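Local coordinates for cellulose biosynthesis protein BcsG (Salmonella typhimurium LT2, PDB 5OLT), which is required for cellulose biosynthesis; this chain is its extramembrane, zinc-binding domain, which belongs to the alkaline phosphatase family, at residues E42-T47 with S317-S322; A112-P117 with N127-L132. One frame throughout, in Å; residues are numbered along the deposited sequence.

Interaction 1: residues E42-T47 with S317-S322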
# COMPACT_ATOMS: atom_id res chain seq x y z
N GLU A 42 -0.77 -7.79 -16.88
CA GLU A 42 -1.41 -6.79 -17.71
C GLU A 42 -2.88 -7.14 -17.99
O GLU A 42 -3.67 -6.24 -18.30
CB GLU A 42 -0.62 -6.59 -19.00
CG GLU A 42 -1.15 -5.46 -19.86
CD GLU A 42 -0.12 -4.49 -20.33
OE1 GLU A 42 1.11 -4.78 -20.35
OE2 GLU A 42 -0.57 -3.41 -20.77
N LYS A 43 -3.24 -8.42 -17.82
CA LYS A 43 -4.61 -8.88 -18.01
C LYS A 43 -5.47 -8.78 -16.75
O LYS A 43 -6.65 -9.08 -16.79
CB LYS A 43 -4.59 -10.34 -18.52
CG LYS A 43 -3.93 -10.49 -19.90
CD LYS A 43 -4.14 -11.92 -20.37
CE LYS A 43 -3.52 -12.14 -21.73
NZ LYS A 43 -4.50 -12.06 -22.84
N ARG A 44 -4.88 -8.34 -15.64
CA ARG A 44 -5.58 -8.36 -14.35
C ARG A 44 -6.15 -7.00 -14.04
O ARG A 44 -5.49 -5.97 -14.23
CB ARG A 44 -4.61 -8.74 -13.21
CG ARG A 44 -3.95 -10.08 -13.40
CD ARG A 44 -2.99 -10.39 -12.27
NE ARG A 44 -3.71 -10.91 -11.11
CZ ARG A 44 -3.10 -11.33 -9.99
NH1 ARG A 44 -1.80 -11.15 -9.81
NH2 ARG A 44 -3.83 -11.84 -9.00
N LYS A 45 -7.39 -6.99 -13.54
CA LYS A 45 -8.01 -5.75 -13.11
C LYS A 45 -9.09 -6.10 -12.11
O LYS A 45 -9.65 -7.20 -12.13
CB LYS A 45 -8.56 -4.94 -14.30
CG LYS A 45 -9.79 -5.51 -14.95
CD LYS A 45 -10.38 -4.51 -15.95
CE LYS A 45 -11.77 -4.97 -16.39
NZ LYS A 45 -12.53 -3.95 -17.17
N THR A 46 -9.33 -5.14 -11.24
CA THR A 46 -10.51 -5.15 -10.39
C THR A 46 -11.65 -4.60 -11.21
O THR A 46 -11.57 -3.55 -11.81
CB THR A 46 -10.29 -4.23 -9.20
OG1 THR A 46 -9.06 -4.59 -8.60
CG2 THR A 46 -11.42 -4.37 -8.21
N THR A 47 -12.76 -5.30 -11.22
CA THR A 47 -13.92 -4.67 -11.89
C THR A 47 -14.81 -3.97 -10.87
O THR A 47 -15.32 -4.61 -9.96
CB THR A 47 -14.71 -5.67 -12.72
OG1 THR A 47 -13.83 -6.18 -13.74
CG2 THR A 47 -15.88 -5.00 -13.41
N SER A 317 -0.06 -7.78 -3.15
CA SER A 317 0.38 -6.42 -3.40
C SER A 317 -0.86 -5.54 -3.61
O SER A 317 -1.97 -5.89 -3.13
CB SER A 317 1.35 -6.38 -4.62
OG SER A 317 2.00 -5.11 -4.67
N TYR A 318 -0.69 -4.41 -4.32
CA TYR A 318 -1.75 -3.40 -4.40
C TYR A 318 -3.07 -3.92 -4.94
O TYR A 318 -4.14 -3.42 -4.54
CB TYR A 318 -1.29 -2.21 -5.23
CG TYR A 318 -0.01 -1.63 -4.69
CD1 TYR A 318 -0.01 -0.91 -3.48
CD2 TYR A 318 1.22 -1.85 -5.33
CE1 TYR A 318 1.17 -0.40 -2.94
CE2 TYR A 318 2.41 -1.36 -4.81
CZ TYR A 318 2.39 -0.61 -3.63
OH TYR A 318 3.56 -0.13 -3.08
N LEU A 319 -3.03 -4.89 -5.86
CA LEU A 319 -4.27 -5.38 -6.44
C LEU A 319 -5.21 -5.93 -5.35
O LEU A 319 -6.44 -5.78 -5.46
CB LEU A 319 -4.01 -6.44 -7.52
CG LEU A 319 -5.19 -6.82 -8.41
CD1 LEU A 319 -5.64 -5.63 -9.27
CD2 LEU A 319 -4.81 -8.01 -9.28
N ALA A 320 -4.64 -6.54 -4.30
CA ALA A 320 -5.47 -7.05 -3.19
C ALA A 320 -6.15 -5.93 -2.41
O ALA A 320 -7.27 -6.15 -1.89
CB ALA A 320 -4.64 -7.92 -2.25
N ILE A 321 -5.51 -4.76 -2.31
CA ILE A 321 -6.15 -3.60 -1.67
C ILE A 321 -7.33 -3.14 -2.52
O ILE A 321 -8.45 -2.96 -2.02
CB ILE A 321 -5.15 -2.44 -1.45
CG1 ILE A 321 -3.95 -2.90 -0.59
CG2 ILE A 321 -5.86 -1.19 -0.92
CD1 ILE A 321 -4.29 -3.40 0.80
N SER A 322 -7.12 -3.03 -3.84
CA SER A 322 -8.19 -2.66 -4.72
C SER A 322 -9.36 -3.65 -4.62
O SER A 322 -10.55 -3.23 -4.61
CB SER A 322 -7.68 -2.50 -6.15
OG SER A 322 -8.75 -2.11 -7.00

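Interaction 2: residues A112-P117 with N127-L132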
# COMPACT_ATOMS: atom_id res chain seq x y z
N ALA A 112 -3.70 0.88 -8.25
CA ALA A 112 -3.93 -0.43 -7.64
C ALA A 112 -4.98 -1.31 -8.35
O ALA A 112 -5.02 -2.51 -8.07
CB ALA A 112 -4.36 -0.28 -6.18
N SER A 113 -5.84 -0.71 -9.21
CA SER A 113 -6.95 -1.49 -9.76
C SER A 113 -6.59 -2.31 -10.99
O SER A 113 -7.43 -3.06 -11.46
CB SER A 113 -8.14 -0.57 -10.04
OG SER A 113 -8.58 0.05 -8.81
N CYS A 114 -5.33 -2.24 -11.45
CA CYS A 114 -4.86 -3.17 -12.47
C CYS A 114 -3.62 -3.88 -11.97
O CYS A 114 -3.01 -3.44 -11.00
CB CYS A 114 -4.48 -2.42 -13.74
SG CYS A 114 -5.91 -1.74 -14.58
N GLY A 115 -3.24 -4.96 -12.64
CA GLY A 115 -2.07 -5.71 -12.27
C GLY A 115 -0.77 -4.91 -12.36
O GLY A 115 -0.71 -3.76 -12.83
N GLN A 116 0.27 -5.51 -11.84
CA GLN A 116 1.54 -4.81 -11.64
C GLN A 116 2.26 -4.51 -12.97
O GLN A 116 2.58 -5.46 -13.70
CB GLN A 116 2.43 -5.72 -10.80
CG GLN A 116 3.76 -5.05 -10.47
CD GLN A 116 4.54 -5.75 -9.38
OE1 GLN A 116 3.96 -6.22 -8.41
NE2 GLN A 116 5.84 -5.77 -9.49
N PRO A 117 2.61 -3.24 -13.21
CA PRO A 117 3.38 -2.90 -14.43
C PRO A 117 4.88 -2.91 -14.20
O PRO A 117 5.37 -2.77 -13.07
CB PRO A 117 2.97 -1.46 -14.70
CG PRO A 117 2.67 -0.87 -13.35
CD PRO A 117 2.07 -2.02 -12.55
N ASN A 127 -4.51 2.74 -18.50
CA ASN A 127 -5.93 2.67 -18.75
C ASN A 127 -6.68 3.38 -17.59
O ASN A 127 -6.30 3.24 -16.41
CB ASN A 127 -6.31 1.22 -18.85
CG ASN A 127 -7.71 1.02 -19.33
OD1 ASN A 127 -8.67 1.31 -18.62
ND2 ASN A 127 -7.84 0.55 -20.56
N ASN A 128 -7.74 4.13 -17.89
CA ASN A 128 -8.47 4.88 -16.85
C ASN A 128 -8.95 4.00 -15.67
O ASN A 128 -8.99 4.45 -14.50
CB ASN A 128 -9.65 5.64 -17.46
CG ASN A 128 -9.21 6.89 -18.20
OD1 ASN A 128 -8.38 7.66 -17.71
ND2 ASN A 128 -9.77 7.09 -19.39
N GLU A 129 -9.27 2.75 -15.98
CA GLU A 129 -9.81 1.79 -14.99
C GLU A 129 -8.76 1.34 -13.97
O GLU A 129 -9.08 0.69 -12.99
CB GLU A 129 -10.43 0.56 -15.67
CG GLU A 129 -9.45 -0.44 -16.26
CD GLU A 129 -10.01 -1.25 -17.43
OE1 GLU A 129 -11.21 -1.09 -17.76
OE2 GLU A 129 -9.26 -2.06 -18.00
N CYS A 130 -7.52 1.70 -14.21
CA CYS A 130 -6.45 1.29 -13.31
C CYS A 130 -6.33 2.20 -12.10
O CYS A 130 -5.76 1.77 -11.08
CB CYS A 130 -5.12 1.24 -14.04
SG CYS A 130 -5.11 0.06 -15.42
N TYR A 131 -6.88 3.40 -12.18
CA TYR A 131 -6.68 4.41 -11.14
C TYR A 131 -7.75 4.26 -10.08
O TYR A 131 -8.90 4.60 -10.30
CB TYR A 131 -6.67 5.83 -11.71
CG TYR A 131 -5.55 6.08 -12.69
CD1 TYR A 131 -5.66 5.66 -14.03
CD2 TYR A 131 -4.39 6.74 -12.29
CE1 TYR A 131 -4.64 5.90 -14.94
CE2 TYR A 131 -3.35 6.97 -13.21
CZ TYR A 131 -3.52 6.58 -14.53
OH TYR A 131 -2.51 6.78 -15.46
N LEU A 132 -7.34 3.71 -8.93
CA LEU A 132 -8.29 3.38 -7.87
C LEU A 132 -9.19 4.58 -7.49
O LEU A 132 -10.44 4.42 -7.35
CB LEU A 132 -7.50 2.92 -6.64
CG LEU A 132 -8.29 2.67 -5.34
CD1 LEU A 132 -9.28 1.51 -5.58
CD2 LEU A 132 -7.29 2.38 -4.20

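Interaction 1: residues E42-T47 with S317-S322
This is a small, largely buried contact between a loop and a helix. R44, K45 and T46, in the loop after helix 27-42, lie along the first turn of helix 318-328. L319 gives the apolar centre. Its CD2 methyl sits over one face of the R44 guanidinium, 3.5 Å off the plane and nearer its margin than its middle; R44 NE is 3.6 Å from L319 CD2. The arginine chain bends at chi3 (81°), which swings the flat group across the methyl. The N-H groups find polar partners outside the two segments: NH1 makes a salt bridge with E41 and bonds to the carbonyl of Q350. The other leucine methyl, L319 CD1, lies 3.6 Å from T46 OG1. T46 OG1 also meets S322 OG at 3.0 Å in a hydrogen bond, and either hydroxyl could donate. T46 has a second conformer, so this bond may not be constant. The S322 hydroxyl reaches the loop because chi1 sets it opposite the backbone N (-179°). S322 OG also bonds to S113 OG, the closer of its two hydroxyl partners. The loop thus covers helix 318-328, which itself packs through A320 and I321 on F92 of the mixed sheet, as in the alpha/beta fold of the alkaline phosphatase family.

Interaction 2: residues A112-P117 with N127-L132
The flat group that bridges the two segments is the C130 carbonyl. S113 N donates to C130 O at 3.1 Å, approaching 30° out of the carbonyl plane, and the bond is bent (146° at the hydrogen). Y131 does not meet 112-117; its ring has N128 O in plane at the edge, and Y131 OH bonds to A126 N. The motif is a disulfide-closed loop: C114 and C130 are joined across the excursion that holds helix 119-122. Within 127-132, N127 OD1 accepts from E129 N in the carbonyl plane, on a lone pair, which makes an Asx turn at the start of the 3-10 segment 128-130. Y131 then takes the N-cap position of helix 132-138. S113 CB lies 3.3 Å from E129 O, a carbonyl that also receives N135 ND2. S113 OG is anti to its own carbonyl carbon, which places it alongside L132, 3.5 Å from L132 CA. That hydroxyl is hydrogen-bonded to S322. Beside it, A112 CB and L132 CD2 make a looser apolar touch at 4.4 Å. Both cysteines carry SG beside the backbone N. The bond from C114 SG to C130 SG is 2.1 Å long, with a left-handed torsion of -81° about it.

The two contacts are neighbours, their centres about 7 Å apart, and both are mainly buried. They share no segment, but 112-117 touches both sides of interaction 1. S113 OG lies 2.8 Å from S322 OG, and S113 O lies 2.8 Å from T46 N; both are probable hydrogen bonds. The A112 carbonyl also packs against L319 CD1 and S322 CB. Interaction 1 ties parts of the chain some 270 residues apart without a covalent link: a methyl over a guanidinium, and a hydroxyl pair. Interaction 2 closes a short local loop by a disulfide and a backbone bond. Toward the surface K45 is exposed and E129 partly so; the approach of K45 NZ to E129 OE1 is long, weak and, with E129 in two conformers, doubtful.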